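Local coordinates for thioredoxin-like protein (Bacteroides caccae ATCC 43185, PDB 4YOD) that adopts a thioredoxin fold with a CxxC pattern at a helix start and probably acts as a thiol-disulfide oxidoreductase, at residues 157-162 against 235-240; 181-186 against 216-221; 168-173 against 265-270; 175-180 against 210-215. One frame throughout, in Å; residues are numbered along the deposited sequence.

Contact 1: residues 157-162 against 235-240; sequences FTYTLA and EWINGY
Thr160 and Tyr240 meet as a single antiparallel bridge of the hydrogen-bonded kind. Thr160 N donates to Tyr240 O at 2.8 Å, and Tyr240 N returns a bond to Thr160 O at 2.9 Å. The phenol ring lies back against this bridge because chi1 of Tyr240 (66°) sets CG between the backbone N and the carbonyl carbon. One ring face thereby receives Thr160 CB as a CH-pi contact, 3.9 Å from the Tyr240 ring centroid. Beta-branching suits Thr160 here, since its CG2 also reaches Tyr240 OH, 3.5 Å away. With an alanine in place of Tyr240 the ring face is gone, and Thr160 CB and CG2 would probably be left without their aromatic cover. Segment 235-240 ends in the edge strand of the thioredoxin-fold sheet, whereas 158-160 belongs to a separate beta-hairpin that runs across it at 100°. Beside the bridge, Ile237 CG2 touches Tyr159 CE1 and Leu161 CD2, each at 3.7 Å. Glycine suits the place of Gly239, for a beta carbon there would come within 3.1 Å of Tyr159 CB. One water bonds Thr158 O and Thr160 OG1 and reaches Tyr240 O only weakly; a second joins Ala162 N to Asn238 O across the contact. Beyond these, Gln166 bonds Thr160 OG1, Ser215 holds Asn238 OD1, and Trp225 meets the Tyr240 ring edge-to-face.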
loop_
_atom_site.group_PDB
_atom_site.type_symbol
_atom_site.label_atom_id
_atom_site.label_comp_id
_atom_site.label_asym_id
_atom_site.label_seq_id
_atom_site.Cartn_x
_atom_site.Cartn_y
_atom_site.Cartn_z
ATOM N N PHE A 157 7.571 -2.934 -18.499
ATOM C CA PHE A 157 7.427 -1.654 -19.203
ATOM C C PHE A 157 8.764 -1.285 -19.808
ATOM O O PHE A 157 9.805 -1.719 -19.306
ATOM C CB PHE A 157 6.905 -0.525 -18.276
ATOM C CG PHE A 157 7.830 -0.195 -17.121
ATOM C CD1 PHE A 157 8.829 0.765 -17.259
ATOM C CD2 PHE A 157 7.733 -0.879 -15.912
ATOM C CE1 PHE A 157 9.711 1.045 -16.201
ATOM C CE2 PHE A 157 8.607 -0.592 -14.854
ATOM C CZ PHE A 157 9.593 0.360 -15.009
ATOM N N THR A 158 8.721 -0.452 -20.855
ATOM C CA THR A 158 9.870 0.090 -21.585
ATOM C C THR A 158 10.210 1.471 -21.036
ATOM O O THR A 158 9.321 2.312 -20.888
ATOM C CB THR A 158 9.528 0.148 -23.083
ATOM O OG1 THR A 158 9.135 -1.158 -23.509
ATOM C CG2 THR A 158 10.690 0.657 -23.948
ATOM N N TYR A 159 11.490 1.699 -20.721
ATOM C CA TYR A 159 11.971 2.995 -20.242
ATOM C C TYR A 159 12.946 3.583 -21.271
ATOM O O TYR A 159 13.564 2.833 -22.050
ATOM C CB TYR A 159 12.620 2.895 -18.841
ATOM C CG TYR A 159 13.814 1.967 -18.761
ATOM C CD1 TYR A 159 15.087 2.403 -19.120
ATOM C CD2 TYR A 159 13.674 0.659 -18.308
ATOM C CE1 TYR A 159 16.187 1.551 -19.058
ATOM C CE2 TYR A 159 14.769 -0.198 -18.223
ATOM C CZ TYR A 159 16.025 0.254 -18.598
ATOM O OH TYR A 159 17.106 -0.589 -18.524
ATOM N N THR A 160 13.063 4.917 -21.292
ATOM C CA THR A 160 13.965 5.596 -22.227
ATOM C C THR A 160 14.988 6.376 -21.421
ATOM O O THR A 160 14.612 7.096 -20.499
ATOM C CB THR A 160 13.182 6.485 -23.210
ATOM O OG1 THR A 160 12.088 5.741 -23.741
ATOM C CG2 THR A 160 14.050 7.002 -24.356
ATOM N N LEU A 161 16.279 6.225 -21.770
ATOM C CA LEU A 161 17.386 6.907 -21.097
ATOM C C LEU A 161 17.589 8.293 -21.697
ATOM O O LEU A 161 17.009 8.592 -22.744
ATOM C CB LEU A 161 18.687 6.075 -21.192
ATOM C CG LEU A 161 18.613 4.627 -20.670
ATOM C CD1 LEU A 161 19.811 3.819 -21.120
ATOM C CD2 LEU A 161 18.438 4.579 -19.154
ATOM N N ALA A 162 18.416 9.138 -21.038
ATOM C CA ALA A 162 18.769 10.490 -21.500
ATOM C C ALA A 162 19.327 10.480 -22.928
ATOM O O ALA A 162 19.031 11.393 -23.699
ATOM C CB ALA A 162 19.787 11.113 -20.564
ATOM N N GLU A 235 25.058 5.923 -10.776
ATOM C CA GLU A 235 25.055 4.490 -10.466
ATOM C C GLU A 235 23.663 3.870 -10.661
ATOM O O GLU A 235 23.548 2.648 -10.756
ATOM C CB GLU A 235 25.564 4.248 -9.031
ATOM C CG GLU A 235 27.027 4.640 -8.821
ATOM C CD GLU A 235 27.364 6.120 -8.702
ATOM O OE1 GLU A 235 26.493 6.906 -8.261
ATOM O OE2 GLU A 235 28.514 6.492 -9.035
ATOM N N TRP A 236 22.609 4.702 -10.742
ATOM C CA TRP A 236 21.250 4.212 -10.985
ATOM C C TRP A 236 20.924 4.302 -12.458
ATOM O O TRP A 236 21.562 5.064 -13.187
ATOM C CB TRP A 236 20.191 5.013 -10.199
ATOM C CG TRP A 236 20.343 5.107 -8.707
ATOM C CD1 TRP A 236 21.313 4.544 -7.928
ATOM C CD2 TRP A 236 19.528 5.886 -7.831
ATOM N NE1 TRP A 236 21.131 4.901 -6.616
ATOM C CE2 TRP A 236 20.041 5.723 -6.524
ATOM C CE3 TRP A 236 18.373 6.670 -8.016
ATOM C CZ2 TRP A 236 19.470 6.349 -5.413
ATOM C CZ3 TRP A 236 17.795 7.274 -6.912
ATOM C CH2 TRP A 236 18.343 7.115 -5.629
ATOM N N ILE A 237 19.914 3.539 -12.891
ATOM C CA ILE A 237 19.390 3.595 -14.248
ATOM C C ILE A 237 18.234 4.587 -14.156
ATOM O O ILE A 237 17.277 4.339 -13.430
ATOM C CB ILE A 237 19.010 2.187 -14.783
ATOM C CG1 ILE A 237 20.237 1.240 -14.703
ATOM C CG2 ILE A 237 18.431 2.264 -16.210
ATOM C CD1 ILE A 237 19.991 -0.190 -15.070
ATOM N N ASN A 238 18.377 5.756 -14.793
ATOM C CA ASN A 238 17.386 6.829 -14.703
ATOM C C ASN A 238 16.668 7.030 -16.026
ATOM O O ASN A 238 17.258 7.536 -16.989
ATOM C CB ASN A 238 18.073 8.118 -14.236
ATOM C CG ASN A 238 18.786 7.941 -12.915
ATOM O OD1 ASN A 238 18.185 7.556 -11.908
ATOM N ND2 ASN A 238 20.096 8.154 -12.899
ATOM N N GLY A 239 15.407 6.615 -16.067
ATOM C CA GLY A 239 14.602 6.676 -17.281
ATOM C C GLY A 239 13.264 7.379 -17.206
ATOM O O GLY A 239 12.804 7.783 -16.134
ATOM N N TYR A 240 12.636 7.537 -18.383
ATOM C CA TYR A 240 11.313 8.133 -18.495
ATOM C C TYR A 240 10.451 7.243 -19.376
ATOM O O TYR A 240 10.972 6.375 -20.073
ATOM C CB TYR A 240 11.371 9.592 -19.001
ATOM C CG TYR A 240 11.874 9.774 -20.418
ATOM C CD1 TYR A 240 13.225 9.994 -20.676
ATOM C CD2 TYR A 240 10.992 9.802 -21.494
ATOM C CE1 TYR A 240 13.693 10.191 -21.978
ATOM C CE2 TYR A 240 11.447 9.994 -22.801
ATOM C CZ TYR A 240 12.798 10.192 -23.038
ATOM O OH TYR A 240 13.248 10.385 -24.324
HETATM O O HOH W 1 9.919 4.509 -22.651
HETATM O O HOH W 2 19.309 8.483 -18.472
#

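Contact 2: residues 181-186 against 216-221; sequences INNPGC and IYPDEE
Ile181 and Ile216 form a parallel bridge with CA atoms 4.9 Å apart, secured by Asn182 N donating to Ile216 O at 3.0 Å with an angle of 166° at the hydrogen. Past this point the chains diverge, their directions 59° apart, 181-186 leaving the sheet first while 216-221 runs on through Tyr217. The two isoleucines run alongside one another, CG1 of Ile181 against CG2 of Ile216 at 3.8 Å. The other branch of Ile181, CG2, touches Pro218 CG, also at 3.8 Å. Two branches on one beta carbon thus let Ile181 fill space against both partners. Chi1 of Tyr217, 173°, swings its ring away from the backbone N and under Pro184, whose CD comes to 3.4 Å from Tyr217 CE1; the pyrrolidine covers one face near the rim. Asp219 N sits over the centre of the opposite face, and Asn182 O approaches the edge, 3.3 Å from Tyr217 CD1. The ring's hydroxyl accepts a bond from Glu221 N, tying down the turn after Pro218. Asn182 O and OD1 are buried here without a modelled hydrogen-bond partner. Pro184 leads through Gly185 to Cys186, N-cap of helix 187-197 and first cysteine of the probable redox motif. Helix 222-228 packs alongside, its Trp225 meeting the Tyr217 ring nearly parallel, while Ile216 touches helix 245-249 and Ile181 bonds to strand 259-263.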
loop_
_atom_site.group_PDB
_atom_site.type_symbol
_atom_site.label_atom_id
_atom_site.label_comp_id
_atom_site.label_asym_id
_atom_site.label_seq_id
_atom_site.Cartn_x
_atom_site.Cartn_y
_atom_site.Cartn_z
ATOM N N ILE A 181 9.504 5.305 -8.680
ATOM C CA ILE A 181 8.628 6.145 -9.504
ATOM C C ILE A 181 8.733 7.567 -8.941
ATOM O O ILE A 181 8.417 7.781 -7.771
ATOM C CB ILE A 181 7.183 5.589 -9.538
ATOM C CG1 ILE A 181 7.190 4.086 -9.965
ATOM C CG2 ILE A 181 6.286 6.466 -10.433
ATOM C CD1 ILE A 181 5.834 3.333 -10.066
ATOM N N ASN A 182 9.196 8.511 -9.767
ATOM C CA ASN A 182 9.502 9.884 -9.349
ATOM C C ASN A 182 8.865 10.986 -10.208
ATOM O O ASN A 182 8.309 10.722 -11.271
ATOM C CB ASN A 182 11.034 10.079 -9.370
ATOM C CG ASN A 182 11.639 9.981 -10.756
ATOM O OD1 ASN A 182 11.663 10.951 -11.524
ATOM N ND2 ASN A 182 12.134 8.808 -11.113
ATOM N N ASN A 183 8.970 12.229 -9.708
ATOM C CA ASN A 183 8.538 13.490 -10.326
ATOM C C ASN A 183 9.636 14.544 -10.123
ATOM O O ASN A 183 10.213 14.605 -9.033
ATOM C CB ASN A 183 7.208 13.981 -9.736
ATOM C CG ASN A 183 5.976 13.579 -10.517
ATOM O OD1 ASN A 183 5.971 12.625 -11.308
ATOM N ND2 ASN A 183 4.889 14.302 -10.305
ATOM N N PRO A 184 9.956 15.379 -11.134
ATOM C CA PRO A 184 10.994 16.405 -10.929
ATOM C C PRO A 184 10.472 17.587 -10.111
ATOM O O PRO A 184 9.267 17.864 -10.112
ATOM C CB PRO A 184 11.378 16.828 -12.355
ATOM C CG PRO A 184 10.478 16.063 -13.285
ATOM C CD PRO A 184 9.373 15.475 -12.486
ATOM N N GLY A 185 11.380 18.236 -9.382
ATOM C CA GLY A 185 11.076 19.396 -8.543
ATOM C C GLY A 185 10.468 19.073 -7.189
ATOM O O GLY A 185 10.680 19.820 -6.228
ATOM N N CYS A 186 9.698 17.967 -7.120
ATOM C CA CYS A 186 8.988 17.402 -5.963
ATOM C C CYS A 186 9.951 17.253 -4.764
ATOM O O CYS A 186 10.959 16.547 -4.871
ATOM C CB CYS A 186 8.361 16.063 -6.361
ATOM S SG CYS A 186 7.600 15.135 -5.000
ATOM N N ILE A 216 11.976 5.786 -12.561
ATOM C CA ILE A 216 11.115 5.978 -13.719
ATOM C C ILE A 216 10.201 7.189 -13.526
ATOM O O ILE A 216 9.487 7.316 -12.522
ATOM C CB ILE A 216 10.327 4.696 -14.133
ATOM C CG1 ILE A 216 9.465 4.922 -15.400
ATOM C CG2 ILE A 216 9.483 4.110 -13.005
ATOM C CD1 ILE A 216 10.241 4.934 -16.700
ATOM N N TYR A 217 10.286 8.104 -14.504
ATOM C CA TYR A 217 9.438 9.269 -14.559
ATOM C C TYR A 217 8.263 8.939 -15.507
ATOM O O TYR A 217 8.487 8.663 -16.685
ATOM C CB TYR A 217 10.226 10.513 -14.988
ATOM C CG TYR A 217 9.354 11.725 -15.224
ATOM C CD1 TYR A 217 8.498 12.195 -14.234
ATOM C CD2 TYR A 217 9.376 12.398 -16.445
ATOM C CE1 TYR A 217 7.660 13.283 -14.461
ATOM C CE2 TYR A 217 8.563 13.506 -16.674
ATOM C CZ TYR A 217 7.717 13.954 -15.671
ATOM O OH TYR A 217 6.905 15.038 -15.876
ATOM N N PRO A 218 7.013 8.911 -15.006
ATOM C CA PRO A 218 5.897 8.512 -15.873
ATOM C C PRO A 218 5.107 9.662 -16.510
ATOM O O PRO A 218 4.257 9.376 -17.354
ATOM C CB PRO A 218 5.008 7.712 -14.915
ATOM C CG PRO A 218 5.247 8.345 -13.549
ATOM C CD PRO A 218 6.558 9.117 -13.613
ATOM N N ASP A 219 5.353 10.937 -16.129
ATOM C CA ASP A 219 4.553 12.055 -16.640
ATOM C C ASP A 219 5.128 12.694 -17.923
ATOM O O ASP A 219 6.099 12.191 -18.489
ATOM C CB ASP A 219 4.312 13.109 -15.554
ATOM C CG ASP A 219 3.380 12.649 -14.462
ATOM O OD1 ASP A 219 2.152 12.853 -14.604
ATOM O OD2 ASP A 219 3.876 12.102 -13.452
ATOM N N GLU A 220 4.488 13.790 -18.385
ATOM C CA GLU A 220 4.736 14.467 -19.662
ATOM C C GLU A 220 5.640 15.723 -19.603
ATOM O O GLU A 220 5.907 16.304 -20.661
ATOM C CB GLU A 220 3.378 14.845 -20.289
ATOM C CG GLU A 220 2.506 13.635 -20.605
ATOM C CD GLU A 220 1.004 13.826 -20.517
ATOM O OE1 GLU A 220 0.442 14.552 -21.370
ATOM O OE2 GLU A 220 0.379 13.187 -19.637
ATOM N N GLU A 221 6.136 16.125 -18.410
ATOM C CA GLU A 221 7.004 17.310 -18.271
ATOM C C GLU A 221 8.491 16.899 -18.435
ATOM O O GLU A 221 9.312 17.097 -17.529
ATOM C CB GLU A 221 6.752 18.030 -16.926
ATOM C CG GLU A 221 5.354 18.614 -16.760
ATOM C CD GLU A 221 5.078 19.948 -17.434
ATOM O OE1 GLU A 221 6.020 20.759 -17.593
ATOM O OE2 GLU A 221 3.894 20.205 -17.753
#

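Contact 3: residues 168-173 against 265-270; sequences SLYQLN and KEKTVL
Lys267 and Tyr170 overlap head to tail, the lysine's aliphatic chain laid over one face of the phenol ring. CG stands above the middle of the ring, 3.8 Å from the Tyr170 centroid and 6° off the normal, a CH-pi contact. Lys267 CB comes to 3.6 Å from Tyr170 CZ, toward the hydroxyl end. A long, flexible side chain suits this place: its methylenes pack on the aromatic face while its tip finds polar partners. Bends at chi2 (-64°) and chi4 turn the end of the chain toward the loop, where Lys267 NZ donates to Leu172 O at 2.8 Å. NZ also gives a hydrogen to a water that bonds in turn to Tyr170 O, so the charged group is held by the loop twice, once directly and once through solvent. Lys267 CE packs 3.3 Å from Leu169 O on the way. Tyr170 is pinned at its far end, where its OH is hydrogen-bonded to Ala154 O. Replacing Tyr170 by a serine would probably uncover the methylenes of Lys267 and leave Ala154 O without its hydroxyl mate. The contact joins the loop between strands 166-168 and 176-181 to the turn leading into the outermost strand 269-272; Leu169, Leu172 and Lys267 all touch Leu177 of strand 176-181, and Leu169 reaches Leu263 of strand 259-263.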
loop_
_atom_site.group_PDB
_atom_site.type_symbol
_atom_site.label_atom_id
_atom_site.label_comp_id
_atom_site.label_asym_id
_atom_site.label_seq_id
_atom_site.Cartn_x
_atom_site.Cartn_y
_atom_site.Cartn_z
ATOM N N SER A 168 13.911 -2.578 -21.108
ATOM C CA SER A 168 12.693 -2.992 -20.432
ATOM C C SER A 168 13.019 -3.452 -19.003
ATOM O O SER A 168 14.149 -3.863 -18.726
ATOM C CB SER A 168 11.970 -4.081 -21.217
ATOM O OG SER A 168 12.525 -5.372 -21.014
ATOM N N LEU A 169 12.020 -3.394 -18.103
ATOM C CA LEU A 169 12.179 -3.824 -16.718
ATOM C C LEU A 169 12.716 -5.259 -16.634
ATOM O O LEU A 169 13.683 -5.501 -15.921
ATOM C CB LEU A 169 10.830 -3.729 -15.971
ATOM C CG LEU A 169 10.768 -4.314 -14.557
ATOM C CD1 LEU A 169 11.653 -3.523 -13.599
ATOM C CD2 LEU A 169 9.340 -4.336 -14.047
ATOM N N TYR A 170 12.113 -6.181 -17.391
ATOM C CA TYR A 170 12.460 -7.597 -17.338
ATOM C C TYR A 170 13.800 -7.930 -17.988
ATOM O O TYR A 170 14.327 -9.016 -17.731
ATOM C CB TYR A 170 11.346 -8.466 -17.931
ATOM C CG TYR A 170 10.265 -8.801 -16.918
ATOM C CD1 TYR A 170 9.427 -7.814 -16.409
ATOM C CD2 TYR A 170 10.087 -10.104 -16.462
ATOM C CE1 TYR A 170 8.425 -8.115 -15.492
ATOM C CE2 TYR A 170 9.096 -10.416 -15.531
ATOM C CZ TYR A 170 8.251 -9.421 -15.068
ATOM O OH TYR A 170 7.268 -9.713 -14.151
ATOM N N GLN A 171 14.375 -6.992 -18.760
ATOM C CA GLN A 171 15.678 -7.175 -19.405
ATOM C C GLN A 171 16.821 -6.904 -18.414
ATOM O O GLN A 171 17.981 -7.206 -18.706
ATOM C CB GLN A 171 15.801 -6.279 -20.646
ATOM C CG GLN A 171 15.283 -6.960 -21.907
ATOM C CD GLN A 171 14.986 -6.015 -23.046
ATOM O OE1 GLN A 171 15.159 -4.788 -22.959
ATOM N NE2 GLN A 171 14.519 -6.580 -24.151
ATOM N N LEU A 172 16.494 -6.356 -17.242
ATOM C CA LEU A 172 17.484 -6.082 -16.213
ATOM C C LEU A 172 17.705 -7.317 -15.366
ATOM O O LEU A 172 16.753 -7.973 -14.946
ATOM C CB LEU A 172 17.085 -4.884 -15.355
ATOM C CG LEU A 172 17.031 -3.564 -16.106
ATOM C CD1 LEU A 172 16.251 -2.528 -15.317
ATOM C CD2 LEU A 172 18.435 -3.092 -16.509
ATOM N N ASN A 173 18.971 -7.631 -15.118
ATOM C CA ASN A 173 19.370 -8.832 -14.403
ATOM C C ASN A 173 20.089 -8.492 -13.114
ATOM O O ASN A 173 21.209 -7.966 -13.150
ATOM C CB ASN A 173 20.263 -9.700 -15.305
ATOM C CG ASN A 173 19.657 -9.954 -16.665
ATOM O OD1 ASN A 173 18.506 -10.375 -16.786
ATOM N ND2 ASN A 173 20.407 -9.674 -17.721
ATOM N N LYS A 265 14.730 -11.489 -8.009
ATOM C CA LYS A 265 15.420 -11.909 -9.241
ATOM C C LYS A 265 14.443 -12.159 -10.420
ATOM O O LYS A 265 14.765 -11.821 -11.566
ATOM C CB LYS A 265 16.233 -13.187 -8.959
ATOM C CG LYS A 265 17.108 -13.671 -10.132
ATOM C CD LYS A 265 18.590 -13.737 -9.770
ATOM C CE LYS A 265 19.473 -14.119 -10.943
ATOM N NZ LYS A 265 19.576 -13.034 -11.965
ATOM N N GLU A 266 13.274 -12.758 -10.125
ATOM C CA GLU A 266 12.213 -13.101 -11.100
ATOM C C GLU A 266 11.210 -11.945 -11.291
ATOM O O GLU A 266 10.219 -12.117 -12.006
ATOM C CB GLU A 266 11.447 -14.362 -10.650
ATOM C CG GLU A 266 12.308 -15.589 -10.406
ATOM C CD GLU A 266 11.531 -16.786 -9.893
ATOM O OE1 GLU A 266 11.320 -16.873 -8.662
ATOM O OE2 GLU A 266 11.124 -17.635 -10.722
ATOM N N LYS A 267 11.468 -10.781 -10.643
ATOM C CA LYS A 267 10.643 -9.563 -10.681
ATOM C C LYS A 267 9.348 -9.733 -9.888
ATOM O O LYS A 267 8.418 -8.953 -10.073
ATOM C CB LYS A 267 10.354 -9.053 -12.127
ATOM C CG LYS A 267 11.623 -8.799 -12.968
ATOM C CD LYS A 267 12.519 -7.675 -12.402
ATOM C CE LYS A 267 13.749 -7.438 -13.257
ATOM N NZ LYS A 267 14.671 -8.607 -13.231
ATOM N N THR A 268 9.305 -10.709 -8.961
ATOM C CA THR A 268 8.178 -10.850 -8.033
ATOM C C THR A 268 8.274 -9.667 -7.052
ATOM O O THR A 268 9.372 -9.380 -6.573
ATOM C CB THR A 268 8.241 -12.206 -7.310
ATOM O OG1 THR A 268 8.056 -13.246 -8.258
ATOM C CG2 THR A 268 7.215 -12.331 -6.174
ATOM N N VAL A 269 7.146 -9.012 -6.757
ATOM C CA VAL A 269 7.068 -7.877 -5.818
ATOM C C VAL A 269 7.273 -8.401 -4.402
ATOM O O VAL A 269 6.518 -9.268 -3.950
ATOM C CB VAL A 269 5.699 -7.117 -5.939
ATOM C CG1 VAL A 269 5.599 -5.988 -4.905
ATOM C CG2 VAL A 269 5.465 -6.578 -7.352
ATOM N N LEU A 270 8.288 -7.877 -3.710
ATOM C CA LEU A 270 8.605 -8.164 -2.308
ATOM C C LEU A 270 8.009 -7.094 -1.394
ATOM O O LEU A 270 7.496 -7.418 -0.324
ATOM C CB LEU A 270 10.128 -8.252 -2.079
ATOM C CG LEU A 270 10.867 -9.323 -2.880
ATOM C CD1 LEU A 270 12.374 -9.154 -2.742
ATOM C CD2 LEU A 270 10.392 -10.737 -2.491
HETATM O O HOH W 3 13.924 -10.405 -15.239
#

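Contact 4: residues 175-180 against 210-215; sequences DYLLLF and KLIVLS
Leu179 and Leu214 have CG turned away from the backbone N in both (chi1 -179° and 179°), a shared shape that runs the two side chains out together, bringing Leu179 CD1 to 3.9 Å from Leu214 CD2. On the other face of the sheet, Leu211 CG is likewise anti to its own N, which brings CD1 to 3.8 Å from Tyr176 CB and 4.0 Å from Leu178 CB. The strands are parallel and in step from Tyr176 opposite Leu211 to Phe180 opposite Ser215. Five backbone bonds alternate between them, among them Leu178 N to Ile212 O at 2.9 Å and Phe180 N to Leu214 O at 2.8 Å. The two strands form a beta-alpha-beta crossover, 176-181 being the middle strand of the sheet; helices 187-197 and 200-207 connect them and cover the face bearing Leu178, Phe180, Leu211 and Val213. Branched and aromatic residues suit that buried face. At the exposed end Asp175 and Lys210 run alongside, Asp175 OD2 being 3.5 Å from Lys210 CD, but the ammonium bridges to Glu208 instead. Apolar side chains thus fill the interior while main-chain bonding meets the strands' polar needs, and charge stays at the strand ends.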
loop_
_atom_site.group_PDB
_atom_site.type_symbol
_atom_site.label_atom_id
_atom_site.label_comp_id
_atom_site.label_asym_id
_atom_site.label_seq_id
_atom_site.Cartn_x
_atom_site.Cartn_y
_atom_site.Cartn_z
ATOM N N ASP A 175 19.750 -9.760 -8.461
ATOM C CA ASP A 175 19.048 -10.435 -7.353
ATOM C C ASP A 175 17.905 -9.575 -6.834
ATOM O O ASP A 175 16.883 -10.105 -6.405
ATOM C CB ASP A 175 20.010 -10.751 -6.184
ATOM C CG ASP A 175 20.963 -11.922 -6.390
ATOM O OD1 ASP A 175 20.899 -12.568 -7.466
ATOM O OD2 ASP A 175 21.752 -12.213 -5.462
ATOM N N TYR A 176 18.080 -8.243 -6.880
ATOM C CA TYR A 176 17.073 -7.295 -6.424
ATOM C C TYR A 176 16.955 -6.124 -7.361
ATOM O O TYR A 176 17.948 -5.660 -7.931
ATOM C CB TYR A 176 17.384 -6.774 -5.004
ATOM C CG TYR A 176 17.360 -7.837 -3.928
ATOM C CD1 TYR A 176 16.157 -8.358 -3.462
ATOM C CD2 TYR A 176 18.537 -8.284 -3.334
ATOM C CE1 TYR A 176 16.129 -9.348 -2.478
ATOM C CE2 TYR A 176 18.519 -9.249 -2.325
ATOM C CZ TYR A 176 17.311 -9.782 -1.907
ATOM O OH TYR A 176 17.271 -10.732 -0.918
ATOM N N LEU A 177 15.733 -5.635 -7.507
ATOM C CA LEU A 177 15.443 -4.454 -8.306
ATOM C C LEU A 177 14.648 -3.489 -7.465
ATOM O O LEU A 177 13.559 -3.833 -6.992
ATOM C CB LEU A 177 14.688 -4.775 -9.622
ATOM C CG LEU A 177 14.700 -3.588 -10.603
ATOM C CD1 LEU A 177 15.129 -3.991 -11.975
ATOM C CD2 LEU A 177 13.433 -2.743 -10.523
ATOM N N LEU A 178 15.189 -2.283 -7.287
ATOM C CA LEU A 178 14.538 -1.203 -6.563
ATOM C C LEU A 178 13.971 -0.243 -7.601
ATOM O O LEU A 178 14.719 0.413 -8.328
ATOM C CB LEU A 178 15.531 -0.506 -5.609
ATOM C CG LEU A 178 14.954 0.197 -4.380
ATOM C CD1 LEU A 178 16.082 0.738 -3.540
ATOM C CD2 LEU A 178 14.025 1.360 -4.750
ATOM N N LEU A 179 12.644 -0.224 -7.709
ATOM C CA LEU A 179 11.909 0.600 -8.663
ATOM C C LEU A 179 11.493 1.898 -7.975
ATOM O O LEU A 179 10.811 1.877 -6.950
ATOM C CB LEU A 179 10.695 -0.179 -9.222
ATOM C CG LEU A 179 9.836 0.543 -10.260
ATOM C CD1 LEU A 179 10.649 0.888 -11.542
ATOM C CD2 LEU A 179 8.592 -0.276 -10.596
ATOM N N PHE A 180 11.908 3.029 -8.534
ATOM C CA PHE A 180 11.591 4.312 -7.905
ATOM C C PHE A 180 10.815 5.215 -8.880
ATOM O O PHE A 180 11.403 5.846 -9.759
ATOM C CB PHE A 180 12.912 4.966 -7.422
ATOM C CG PHE A 180 12.925 6.377 -6.873
ATOM C CD1 PHE A 180 11.748 7.012 -6.488
ATOM C CD2 PHE A 180 14.124 7.050 -6.677
ATOM C CE1 PHE A 180 11.769 8.313 -5.973
ATOM C CE2 PHE A 180 14.143 8.346 -6.152
ATOM C CZ PHE A 180 12.966 8.965 -5.798
ATOM N N LYS A 210 24.463 -6.760 -7.106
ATOM C CA LYS A 210 23.368 -7.557 -6.544
ATOM C C LYS A 210 22.049 -6.784 -6.606
ATOM O O LYS A 210 20.984 -7.394 -6.539
ATOM C CB LYS A 210 23.673 -7.964 -5.085
ATOM C CG LYS A 210 24.909 -8.836 -4.908
ATOM C CD LYS A 210 24.607 -10.327 -4.961
ATOM C CE LYS A 210 25.853 -11.176 -4.817
ATOM N NZ LYS A 210 26.391 -11.161 -3.428
ATOM N N LEU A 211 22.120 -5.445 -6.714
ATOM C CA LEU A 211 20.945 -4.572 -6.739
ATOM C C LEU A 211 21.023 -3.543 -7.860
ATOM O O LEU A 211 22.059 -2.906 -8.048
ATOM C CB LEU A 211 20.826 -3.849 -5.373
ATOM C CG LEU A 211 19.844 -2.662 -5.225
ATOM C CD1 LEU A 211 18.438 -3.138 -5.087
ATOM C CD2 LEU A 211 20.158 -1.859 -3.955
ATOM N N ILE A 212 19.922 -3.370 -8.583
ATOM C CA ILE A 212 19.791 -2.334 -9.598
ATOM C C ILE A 212 18.730 -1.351 -9.100
ATOM O O ILE A 212 17.680 -1.773 -8.600
ATOM C CB ILE A 212 19.474 -2.910 -11.017
ATOM C CG1 ILE A 212 20.754 -3.535 -11.663
ATOM C CG2 ILE A 212 18.863 -1.837 -11.945
ATOM C CD1 ILE A 212 20.464 -4.466 -12.882
ATOM N N VAL A 213 19.016 -0.048 -9.214
ATOM C CA VAL A 213 18.037 0.979 -8.884
ATOM C C VAL A 213 17.564 1.582 -10.229
ATOM O O VAL A 213 18.362 2.153 -10.980
ATOM C CB VAL A 213 18.543 2.046 -7.882
ATOM C CG1 VAL A 213 17.450 3.083 -7.611
ATOM C CG2 VAL A 213 18.990 1.402 -6.568
ATOM N N LEU A 214 16.286 1.396 -10.540
ATOM C CA LEU A 214 15.656 1.918 -11.739
ATOM C C LEU A 214 14.701 3.041 -11.354
ATOM O O LEU A 214 13.685 2.793 -10.700
ATOM C CB LEU A 214 14.905 0.796 -12.501
ATOM C CG LEU A 214 14.168 1.202 -13.786
ATOM C CD1 LEU A 214 15.151 1.604 -14.891
ATOM C CD2 LEU A 214 13.300 0.080 -14.300
ATOM N N SER A 215 15.017 4.275 -11.754
ATOM C CA SER A 215 14.112 5.386 -11.464
ATOM C C SER A 215 13.291 5.627 -12.714
ATOM O O SER A 215 13.849 5.610 -13.814
ATOM C CB SER A 215 14.873 6.634 -11.031
ATOM O OG SER A 215 15.490 7.251 -12.146
#

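Overall arrangement
The chain reaches this module after a run of helices from 27-37 to 132-146. Contact 1 starts at 157-162 in the hairpin, and contact 3 follows at 168-173; they cross, contact 1 closing at 235-240 on one edge strand and contact 3 at 265-270, just before the other. Contacts 4 and 2 lie within both loops and cross each other, since 175-180 and 181-186 are answered in the same order by 210-215 and 216-221. Together contacts 4 and 2 join two adjacent inner strands and the loop that leads to helix 187-197, at whose start a probable CxxC lies, while contacts 1 and 3 fasten the preceding hairpin and loop to the two margins of the sheet.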